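VWFA domain-containing protein (PDB 3IBS) is of unknown function but belongs to the Bat membrane proteins, this part being its von Willebrand factor A domain, which binds magnesium. Local coordinates at residues 116-121 / 143-148; 15-20 / 56-61; 24-29 / 153-158. All blocks are in the same frame, centred on the assembly; numbering follows the deposited sequence.

Contact 1 of 3, residues 116-121 / 143-148; sequences IVITDG and SVLGVG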
# COMPACT_ATOMS: atom_id res chain seq x y z
N ILE A 116 6.80 24.19 16.50
CA ILE A 116 6.81 23.61 15.15
C ILE A 116 6.07 22.30 15.21
O ILE A 116 6.58 21.34 15.79
CB ILE A 116 8.23 23.40 14.62
CG1 ILE A 116 8.95 24.74 14.54
CG2 ILE A 116 8.20 22.73 13.23
CD1 ILE A 116 10.38 24.56 14.29
N VAL A 117 4.85 22.29 14.66
CA VAL A 117 4.00 21.12 14.63
C VAL A 117 4.33 20.36 13.35
O VAL A 117 4.35 20.94 12.26
CB VAL A 117 2.47 21.50 14.61
CG1 VAL A 117 1.58 20.25 14.67
CG2 VAL A 117 2.15 22.43 15.78
N ILE A 118 4.65 19.08 13.50
CA ILE A 118 4.93 18.22 12.35
C ILE A 118 3.92 17.08 12.30
O ILE A 118 3.89 16.22 13.19
CB ILE A 118 6.35 17.65 12.41
CG1 ILE A 118 7.36 18.81 12.57
CG2 ILE A 118 6.63 16.82 11.17
CD1 ILE A 118 8.89 18.36 12.79
N THR A 119 3.08 17.07 11.27
CA THR A 119 1.89 16.19 11.30
C THR A 119 1.32 15.98 9.89
O THR A 119 1.65 16.72 8.98
CB THR A 119 0.79 16.81 12.24
OG1 THR A 119 -0.34 15.92 12.36
CG2 THR A 119 0.33 18.19 11.72
N ASP A 120 0.47 14.97 9.71
CA ASP A 120 -0.34 14.91 8.49
C ASP A 120 -1.67 15.68 8.68
O ASP A 120 -2.48 15.77 7.74
CB ASP A 120 -0.56 13.46 8.04
CG ASP A 120 -1.12 12.59 9.15
OD1 ASP A 120 -1.92 13.12 9.96
OD2 ASP A 120 -0.75 11.40 9.23
N GLY A 121 -1.89 16.24 9.89
CA GLY A 121 -3.08 17.09 10.16
C GLY A 121 -4.42 16.38 9.96
O GLY A 121 -5.49 17.03 9.80
N SER A 143 4.32 27.25 13.69
CA SER A 143 4.48 26.78 12.31
C SER A 143 4.07 25.33 12.17
O SER A 143 4.07 24.59 13.16
CB SER A 143 5.93 26.95 11.80
OG SER A 143 6.24 28.32 11.64
N VAL A 144 3.71 24.93 10.94
CA VAL A 144 3.27 23.55 10.67
C VAL A 144 3.97 23.00 9.42
O VAL A 144 3.96 23.65 8.36
CB VAL A 144 1.73 23.43 10.48
CG1 VAL A 144 1.30 21.98 10.30
CG2 VAL A 144 0.99 24.05 11.67
N LEU A 145 4.58 21.83 9.58
CA LEU A 145 5.21 21.10 8.51
C LEU A 145 4.31 19.93 8.23
O LEU A 145 4.10 19.06 9.09
CB LEU A 145 6.61 20.63 8.94
CG LEU A 145 7.79 21.61 8.93
CD1 LEU A 145 7.45 23.02 9.34
CD2 LEU A 145 9.00 21.07 9.73
N GLY A 146 3.73 19.94 7.03
CA GLY A 146 2.71 18.95 6.69
C GLY A 146 3.41 17.82 5.97
O GLY A 146 4.06 18.04 4.96
N VAL A 147 3.29 16.61 6.51
CA VAL A 147 3.96 15.46 5.93
C VAL A 147 2.93 14.56 5.28
O VAL A 147 1.86 14.32 5.83
CB VAL A 147 4.73 14.65 7.00
CG1 VAL A 147 5.98 14.01 6.40
CG2 VAL A 147 5.10 15.53 8.15
N GLY A 148 3.27 14.04 4.10
CA GLY A 148 2.46 13.03 3.44
C GLY A 148 1.83 13.55 2.17
O GLY A 148 1.98 14.72 1.84
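Ile-118 and Leu-145 lie side by side and point the same way, with Ile-118 CG1 4.0 Å from Leu-145 CD2. A first torsion of -54° sets that CG1 branch anti to the carbonyl carbon, where it runs beside the leucine. Ile-116 meets the same leucine at a slant, its CG2 methyl 4.0 Å from Leu-145 CD2, so that this one leucine methyl rests against both isoleucines. Helices 33-46 and 200-214 cover this side. The backbones are neighbouring parallel strands at 18°, joined through helix 128-136 as a beta-alpha-beta unit of the von Willebrand A fold. Leu-145 is bonded through both its backbone N, to Val-117 O at 2.8 Å, and its backbone O, to Thr-119 N at 3.1 Å. On the other face Val-144 packs against helix 178-187 and turns CG2 to Val-117 CB (4.2 Å). Thr-119 crosses Val-144 at an angle, its CG2 4.2 Å from Val-144 CG1. With OG1 opposite the backbone N (chi1 -176°), the hydroxyl accepts from Gly-121 N at 2.9 Å in an ST turn and also bonds Asp-19. Just past the strand, Asp-120, a magnesium-binding position of this protein but no direct ligand here, hydrogen-bonds Ser-23 and forms a salt bridge with Arg-33.

Contact 2 of 3, residues 15-20 / 56-61; sequences IIALDI and IVFAGD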
# COMPACT_ATOMS: atom_id res chain seq x y z
N ILE A 15 10.14 24.62 20.31
CA ILE A 15 9.56 23.36 20.74
C ILE A 15 8.90 22.65 19.57
O ILE A 15 8.05 23.21 18.88
CB ILE A 15 8.59 23.53 21.93
CG1 ILE A 15 9.41 23.98 23.17
CG2 ILE A 15 7.89 22.21 22.24
CD1 ILE A 15 8.55 24.41 24.35
N ILE A 16 9.31 21.41 19.32
CA ILE A 16 8.73 20.65 18.22
C ILE A 16 7.61 19.76 18.75
O ILE A 16 7.80 19.07 19.75
CB ILE A 16 9.79 19.78 17.53
CG1 ILE A 16 10.81 20.72 16.87
CG2 ILE A 16 9.12 18.84 16.46
CD1 ILE A 16 12.18 20.31 17.10
N ALA A 17 6.46 19.77 18.09
CA ALA A 17 5.35 18.94 18.52
C ALA A 17 5.14 17.92 17.41
O ALA A 17 4.65 18.26 16.35
CB ALA A 17 4.10 19.80 18.75
N LEU A 18 5.55 16.69 17.66
CA LEU A 18 5.60 15.69 16.60
C LEU A 18 4.45 14.69 16.73
O LEU A 18 4.30 14.01 17.74
CB LEU A 18 6.96 14.97 16.64
CG LEU A 18 7.18 13.76 15.72
CD1 LEU A 18 7.02 14.15 14.22
CD2 LEU A 18 8.59 13.17 15.99
N ASP A 19 3.67 14.58 15.66
CA ASP A 19 2.64 13.57 15.51
C ASP A 19 3.31 12.20 15.45
O ASP A 19 4.14 11.96 14.57
CB ASP A 19 1.87 13.84 14.19
CG ASP A 19 0.58 13.02 14.06
OD1 ASP A 19 0.54 11.88 14.56
OD2 ASP A 19 -0.40 13.53 13.44
N ILE A 20 2.97 11.31 16.39
CA ILE A 20 3.42 9.92 16.36
C ILE A 20 2.25 8.91 16.27
O ILE A 20 2.38 7.74 16.63
CB ILE A 20 4.37 9.57 17.55
CG1 ILE A 20 3.64 9.64 18.91
CG2 ILE A 20 5.64 10.46 17.48
CD1 ILE A 20 4.35 8.83 20.07
N ILE A 56 7.78 17.51 22.07
CA ILE A 56 6.55 16.90 22.56
C ILE A 56 6.15 15.90 21.50
O ILE A 56 6.33 16.18 20.31
CB ILE A 56 5.45 17.98 22.66
CG1 ILE A 56 5.69 18.84 23.90
CG2 ILE A 56 4.04 17.38 22.65
CD1 ILE A 56 5.07 20.20 23.81
N VAL A 57 5.68 14.72 21.91
CA VAL A 57 5.10 13.77 20.98
C VAL A 57 3.60 13.70 21.26
O VAL A 57 3.17 13.92 22.40
CB VAL A 57 5.81 12.39 21.02
CG1 VAL A 57 7.25 12.49 20.47
CG2 VAL A 57 5.84 11.82 22.45
N PHE A 58 2.79 13.47 20.22
CA PHE A 58 1.35 13.38 20.44
C PHE A 58 0.68 12.39 19.51
O PHE A 58 1.13 12.13 18.37
CB PHE A 58 0.66 14.76 20.34
CG PHE A 58 0.61 15.33 18.93
CD1 PHE A 58 -0.48 15.06 18.08
CD2 PHE A 58 1.63 16.16 18.47
CE1 PHE A 58 -0.54 15.59 16.80
CE2 PHE A 58 1.59 16.71 17.19
CZ PHE A 58 0.51 16.43 16.34
N ALA A 59 -0.40 11.82 20.02
CA ALA A 59 -1.36 11.15 19.18
C ALA A 59 -2.72 11.52 19.78
O ALA A 59 -3.14 12.66 19.65
CB ALA A 59 -1.08 9.63 19.14
N GLY A 60 -3.38 10.58 20.44
CA GLY A 60 -4.60 10.90 21.20
C GLY A 60 -4.35 11.74 22.45
O GLY A 60 -5.24 12.48 22.88
N ASP A 61 -3.16 11.61 23.02
CA ASP A 61 -2.66 12.47 24.10
C ASP A 61 -1.35 13.11 23.65
O ASP A 61 -0.78 12.69 22.63
CB ASP A 61 -2.38 11.65 25.38
CG ASP A 61 -3.65 11.03 26.00
OD1 ASP A 61 -4.71 11.71 26.03
OD2 ASP A 61 -3.59 9.86 26.44
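Phe-58 lays its ring against the backbone of Leu-18 and Asp-19. From CB, chi1 of 71° holds CG between the backbone N and the carbonyl carbon, and chi2 of 90° turns the ring across the neighbouring strand. CG passes Leu-18 O at 4.1 Å, and CD2 the same oxygen at 3.5 Å. CE2 then approaches Asp-19 N at 3.3 Å, with Ala-17 O at the ring edge. At the far end CZ meets Asp-19 CB (3.6 Å), and CE1 meets Asp-19 CG (3.9 Å), the carboxylate inclined 39° to the ring. Asp-19 CA stands over one face, 3.8 Å from the Phe-58 ring centroid, a CH-pi contact. The strands are parallel, linked by helix 33-46 in a beta-alpha-beta unit of the von Willebrand A fold, and the backbone grips Phe-58 twice: its N donates to Leu-18 O (3.0 Å), and its O accepts from Ile-20 N (2.8 Å). With an alanine here, the space under Asp-19 is likely to be left unfilled and its carboxylate, bonded to Ser-21 and Thr-119, less firmly positioned. Helix 94-102 packs on the Phe-58 side of the sheet; Val-57, crossed by Ile-20, is on the other.

Contact 3 of 3, residues 24-29 / 153-158; sequences MLAQDV and APIPVE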
# COMPACT_ATOMS: atom_id res chain seq x y z
N MSE A 24 1.46 8.16 10.73
CA MSE A 24 2.82 8.63 10.47
C MSE A 24 3.77 7.49 10.04
O MSE A 24 4.91 7.74 9.62
CB MSE A 24 3.37 9.41 11.68
CG MSE A 24 2.50 10.64 12.04
SE MSE A 24 2.70 12.07 10.68
CE MSE A 24 4.56 12.55 11.16
N LEU A 25 3.28 6.26 10.08
CA LEU A 25 4.04 5.13 9.54
C LEU A 25 3.80 4.94 8.04
O LEU A 25 4.46 4.11 7.42
CB LEU A 25 3.75 3.83 10.31
CG LEU A 25 4.19 3.81 11.78
CD1 LEU A 25 4.10 2.39 12.39
CD2 LEU A 25 5.61 4.35 11.93
N ALA A 26 2.86 5.69 7.46
CA ALA A 26 2.71 5.66 6.00
C ALA A 26 4.05 6.00 5.34
O ALA A 26 4.85 6.78 5.90
CB ALA A 26 1.65 6.60 5.53
N GLN A 27 4.29 5.41 4.17
CA GLN A 27 5.59 5.52 3.48
C GLN A 27 5.50 6.26 2.14
O GLN A 27 6.21 5.92 1.18
CB GLN A 27 6.25 4.12 3.34
CG GLN A 27 6.59 3.49 4.71
CD GLN A 27 7.37 2.16 4.62
OE1 GLN A 27 7.76 1.73 3.54
NE2 GLN A 27 7.57 1.50 5.76
N ASP A 28 4.63 7.27 2.10
CA ASP A 28 4.50 8.18 0.94
C ASP A 28 5.52 9.32 0.94
O ASP A 28 5.60 10.11 -0.00
CB ASP A 28 3.06 8.73 0.80
CG ASP A 28 2.54 9.40 2.06
OD1 ASP A 28 3.15 9.30 3.15
OD2 ASP A 28 1.46 10.03 1.96
N VAL A 29 6.28 9.42 2.02
CA VAL A 29 7.51 10.19 2.02
C VAL A 29 8.55 9.26 2.65
O VAL A 29 8.21 8.45 3.51
CB VAL A 29 7.36 11.57 2.74
CG1 VAL A 29 7.09 11.39 4.21
CG2 VAL A 29 8.61 12.45 2.55
N ALA A 153 -2.28 7.47 1.30
CA ALA A 153 -1.40 6.30 1.28
C ALA A 153 -1.88 5.23 2.25
O ALA A 153 -2.49 5.54 3.25
CB ALA A 153 0.02 6.72 1.59
N PRO A 154 -1.62 3.94 1.96
CA PRO A 154 -1.91 2.95 3.00
C PRO A 154 -0.77 2.93 4.02
O PRO A 154 0.25 3.59 3.82
CB PRO A 154 -1.98 1.64 2.22
CG PRO A 154 -1.00 1.85 1.03
CD PRO A 154 -0.96 3.36 0.77
N ILE A 155 -0.95 2.20 5.12
CA ILE A 155 0.03 2.15 6.20
C ILE A 155 0.60 0.75 6.37
O ILE A 155 -0.09 -0.12 6.90
CB ILE A 155 -0.56 2.59 7.55
CG1 ILE A 155 -1.35 3.90 7.41
CG2 ILE A 155 0.59 2.74 8.61
CD1 ILE A 155 -2.26 4.26 8.62
N PRO A 156 1.85 0.51 5.91
CA PRO A 156 2.35 -0.86 5.98
C PRO A 156 2.54 -1.29 7.43
O PRO A 156 2.73 -0.44 8.32
CB PRO A 156 3.69 -0.80 5.23
CG PRO A 156 4.12 0.63 5.32
CD PRO A 156 2.86 1.46 5.40
N VAL A 157 2.44 -2.60 7.67
CA VAL A 157 2.66 -3.15 9.00
C VAL A 157 4.04 -3.78 9.01
O VAL A 157 4.34 -4.66 8.19
CB VAL A 157 1.57 -4.19 9.39
CG1 VAL A 157 1.94 -4.90 10.69
CG2 VAL A 157 0.20 -3.50 9.53
N GLU A 158 4.88 -3.31 9.92
CA GLU A 158 6.25 -3.78 10.10
C GLU A 158 6.36 -5.31 10.08
O GLU A 158 5.57 -6.01 10.72
CB GLU A 158 6.80 -3.25 11.43
CG GLU A 158 8.20 -3.74 11.80
CD GLU A 158 9.29 -2.90 11.17
OE1 GLU A 158 9.12 -2.49 10.00
OE2 GLU A 158 10.32 -2.65 11.84
O HOH W 1 2.67 3.86 2.39
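The amide of Gln-27 presents one of its faces to the ring of Pro-156, and the proline CG sits almost squarely over it: Pro-156 CG is 3.7 Å from Gln-27 CD and less than 20° off the amide normal there, an approach from above and not at the edge. The glutamine reaches this position with its chain extended beyond CG (chi2 -175°), running across the proline at a slant. A second flat group, the carboxylate of Asp-28, is met in the same manner, for the methyl of Ala-153 lies over its face, with Ala-153 CB 3.6 Å from Asp-28 OD2. The oxygen OD2 itself is engaged by the backbone N of Met-149 and by a salt bridge to Arg-33. Elsewhere along the interface aliphatic carbons meet: Leu-25 CB touches Ile-155 CG2 at 3.8 Å, and Ala-26 CB faces Ala-153 CB at 4.3 Å. The segment 24-29 is the loop that directly follows the magnesium-binding serines of the DxSxS sequence typical of a metal ion-dependent adhesion site, and the side chain of Ile-155 is about 4 Å from that of Ser-23. Residues 153-154 form a short, weakly bonded strand antiparallel to 173-174, and Pro-154 packs on Tyr-163 of the second subunit. A single water ties the two backbones, accepting from Gln-27 N at 2.9 Å and donating to Pro-154 O at 2.8 Å. Direct contacts across the segments are therefore van der Waals ones, with polar faces laid against carbon. Such chemistry implies that, between these two segments, the contact rests on apolar packing and one water bridge, while the charge of Asp-28 is probably balanced by Arg-33, since the methyl of Ala-153 offers it no charge.

Contacts 1 and 2 belong to one sheet, with centres about 10 Å apart, because strands 13-19 and 113-119 are neighbours; Thr-119 OG1 lies 2.6 Å from Asp-19 OD2 where they join. Contact 3 lies farther out, its centre about 16 Å from that of contact 1 and about 18 Å from that of contact 2, at the strand ends that carry the magnesium site. The side chains of Asp-19 and Asp-120 each come within about 4 Å of the ion, which Ser-21 and Ser-23 bind. Met-24, present as selenomethionine, connects all three: its SE is 3.8 Å from Asp-120 N, and its CG is 3.3 Å from Asp-19 O. Gly-148 CA, 3.5 Å from Asp-28 OD2, gives contacts 1 and 3 a second junction.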